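Local atomic coordinates of CurG, CurH fusion protein (Moorea producens 3L, PDB entry 4MYY), a protein that is an engineered fusion of the class 2 docking domains of CurG and CurH, which probably link consecutive modules of the curacin A polyketide synthase. Residues I24-L28 / R67-A71. Numbering follows the deposited sequence.
Sequences IDQIL and RAALA
In this engineered fusion chain the contact lies between the docking helices of its two joined parts: helix 17-32 of the CurG part packs on helix 64-82 of the CurH part, Ile24, Asp25 and Leu28 meeting Arg67, Ala68, Leu70 and Ala71. The short segments cross at 43° with axes 9.5 Å apart, and the small alanines let methyls come close to the backbone of helix 64-82. Ile24 lays its methyl branch there: CG2 sits 3.6 Å from Ala68 CA, while CD1 reaches the methyl of the same alanine. One turn on, Leu28 has CG anti to its backbone N (chi1 -162°), which sends the isobutyl fork toward helix 64-82. Its CD1 rests 4.0 Å from Ala71 CA and near Leu70 CD2, and CD2 lies 3.9 Å from Arg67 CB. Ile59 of helix 42-61 also touches Leu28 and Leu70, and Ala68 packs on Ala68 of the second subunit. At the border of this apolar patch, Asp25 OD1 meets Arg67 NE at 3.0 Å, near the guanidinium plane, in a salt bridge whose hydrogen bond is weak and bent (127°). Water 1 donates to Asp25 OD2. With Asp25 cut back to alanine, Arg67 NE would probably lose its carboxylate mate, and the guanidinium would be held less firmly. Because Arg67 NH1 also bonds to Ile59 O, the guanidinium is held at two of its nitrogens, adding charge pairing beside a largely apolar seam.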
ATOM      1  N   ILE B  24       2.725   4.342  -7.087  1.00 20.04           N
ATOM      2  CA  ILE B  24       1.933   3.158  -6.711  1.00 19.78           C
ATOM      3  C   ILE B  24       2.255   1.984  -7.663  1.00 19.29           C
ATOM      4  O   ILE B  24       2.440   0.844  -7.231  1.00 19.65           O
ATOM      5  CB  ILE B  24       0.415   3.476  -6.677  1.00 19.87           C
ATOM      6  CG1 ILE B  24       0.117   4.450  -5.517  1.00 21.59           C
ATOM      7  CG2 ILE B  24      -0.419   2.203  -6.563  1.00 21.35           C
ATOM      8  CD1 ILE B  24      -1.150   5.273  -5.712  1.00 21.61           C
ATOM      9  N   ASP B  25       2.308   2.277  -8.948  1.00 19.76           N
ATOM     10  CA  ASP B  25       2.491   1.229  -9.949  1.00 19.51           C
ATOM     11  C   ASP B  25       3.858   0.621  -9.801  1.00 19.28           C
ATOM     12  O   ASP B  25       4.042  -0.601  -9.953  1.00 18.90           O
ATOM     13  CB  ASP B  25       2.280   1.780 -11.354  1.00 22.34           C
ATOM     14  CG  ASP B  25       0.808   2.137 -11.634  1.00 26.08           C
ATOM     15  OD1 ASP B  25      -0.083   1.862 -10.782  1.00 26.58           O
ATOM     16  OD2 ASP B  25       0.537   2.720 -12.717  1.00 28.19           O
ATOM     17  N   GLN B  26       4.837   1.470  -9.511  1.00 18.81           N
ATOM     18  CA  GLN B  26       6.187   0.969  -9.369  1.00 19.47           C
ATOM     19  C   GLN B  26       6.317   0.132  -8.125  1.00 20.75           C
ATOM     20  O   GLN B  26       7.045  -0.873  -8.134  1.00 21.99           O
ATOM     21  CB  GLN B  26       7.201   2.101  -9.358  1.00 20.48           C
ATOM     22  CG  GLN B  26       7.382   2.705 -10.735  1.00 23.44           C
ATOM     23  CD  GLN B  26       8.370   3.832 -10.730  1.00 26.19           C
ATOM     24  OE1 GLN B  26       9.578   3.610 -10.641  1.00 31.81           O
ATOM     25  NE2 GLN B  26       7.873   5.051 -10.834  1.00 26.09           N
ATOM     26  N   ILE B  27       5.644   0.539  -7.054  1.00 21.42           N
ATOM     27  CA  ILE B  27       5.673  -0.261  -5.827  1.00 24.43           C
ATOM     28  C   ILE B  27       4.998  -1.594  -6.111  1.00 22.54           C
ATOM     29  O   ILE B  27       5.512  -2.658  -5.762  1.00 22.02           O
ATOM     30  CB  ILE B  27       5.100   0.493  -4.590  1.00 26.76           C
ATOM     31  CG1 ILE B  27       6.204   1.349  -3.967  1.00 34.42           C
ATOM     32  CG2 ILE B  27       4.683  -0.473  -3.489  1.00 28.72           C
ATOM     33  CD1 ILE B  27       6.308   2.754  -4.501  1.00 32.60           C
ATOM     34  N   LEU B  28       3.870  -1.558  -6.802  1.00 21.08           N
ATOM     35  CA  LEU B  28       3.196  -2.792  -7.150  1.00 19.51           C
ATOM     36  C   LEU B  28       4.076  -3.748  -7.965  1.00 21.42           C
ATOM     37  O   LEU B  28       4.133  -4.943  -7.674  1.00 22.72           O
ATOM     38  CB  LEU B  28       1.903  -2.470  -7.899  1.00 19.92           C
ATOM     39  CG  LEU B  28       0.889  -3.569  -7.975  1.00 21.65           C
ATOM     40  CD1 LEU B  28       0.575  -4.196  -6.616  1.00 21.98           C
ATOM     41  CD2 LEU B  28      -0.343  -2.872  -8.531  1.00 20.41           C
ATOM     42  N   ARG B  67      -5.512  -0.555  -8.453  1.00 15.03           N
ATOM     43  CA  ARG B  67      -4.078  -0.866  -8.241  1.00 15.40           C
ATOM     44  C   ARG B  67      -3.598  -0.408  -6.854  1.00 14.97           C
ATOM     45  O   ARG B  67      -2.853  -1.115  -6.196  1.00 14.49           O
ATOM     46  CB  ARG B  67      -3.201  -0.278  -9.332  1.00 17.82           C
ATOM     47  CG  ARG B  67      -3.267  -0.999 -10.681  1.00 19.63           C
ATOM     48  CD  ARG B  67      -2.181  -0.478 -11.622  1.00 23.00           C
ATOM     49  NE  ARG B  67      -2.545   0.802 -12.217  1.00 26.72           N
ATOM     50  CZ  ARG B  67      -3.394   0.892 -13.241  1.00 30.27           C
ATOM     51  NH1 ARG B  67      -3.915  -0.218 -13.767  1.00 31.87           N
ATOM     52  NH2 ARG B  67      -3.752   2.068 -13.722  1.00 31.32           N
ATOM     53  N   ALA B  68      -4.034   0.773  -6.427  1.00 15.03           N
ATOM     54  CA  ALA B  68      -3.605   1.316  -5.144  1.00 15.31           C
ATOM     55  C   ALA B  68      -4.129   0.421  -4.031  1.00 15.31           C
ATOM     56  O   ALA B  68      -3.366   0.037  -3.121  1.00 15.48           O
ATOM     57  CB  ALA B  68      -4.108   2.751  -4.978  1.00 16.36           C
ATOM     58  N   ALA B  69      -5.418   0.073  -4.121  1.00 15.24           N
ATOM     59  CA  ALA B  69      -6.030  -0.762  -3.107  1.00 16.23           C
ATOM     60  C   ALA B  69      -5.392  -2.142  -3.048  1.00 15.99           C
ATOM     61  O   ALA B  69      -5.239  -2.691  -1.939  1.00 16.86           O
ATOM     62  CB  ALA B  69      -7.542  -0.847  -3.280  1.00 16.50           C
ATOM     63  N   LEU B  70      -5.012  -2.688  -4.213  1.00 15.49           N
ATOM     64  CA  LEU B  70      -4.337  -4.000  -4.292  1.00 16.10           C
ATOM     65  C   LEU B  70      -2.982  -3.957  -3.581  1.00 16.11           C
ATOM     66  O   LEU B  70      -2.664  -4.851  -2.784  1.00 16.71           O
ATOM     67  CB  LEU B  70      -4.153  -4.396  -5.760  1.00 16.68           C
ATOM     68  CG  LEU B  70      -3.348  -5.669  -5.987  1.00 17.41           C
ATOM     69  CD1 LEU B  70      -4.107  -6.864  -5.418  1.00 18.55           C
ATOM     70  CD2 LEU B  70      -3.110  -5.802  -7.489  1.00 18.30           C
ATOM     71  N   ALA B  71      -2.178  -2.933  -3.873  1.00 16.45           N
ATOM     72  CA  ALA B  71      -0.897  -2.745  -3.182  1.00 16.72           C
ATOM     73  C   ALA B  71      -1.090  -2.682  -1.677  1.00 16.95           C
ATOM     74  O   ALA B  71      -0.313  -3.294  -0.948  1.00 17.73           O
ATOM     75  CB  ALA B  71      -0.223  -1.465  -3.647  1.00 16.00           C
TER
HETATM   76  O   HOH W   1      -2.204   3.638 -12.733  1.00 39.34           O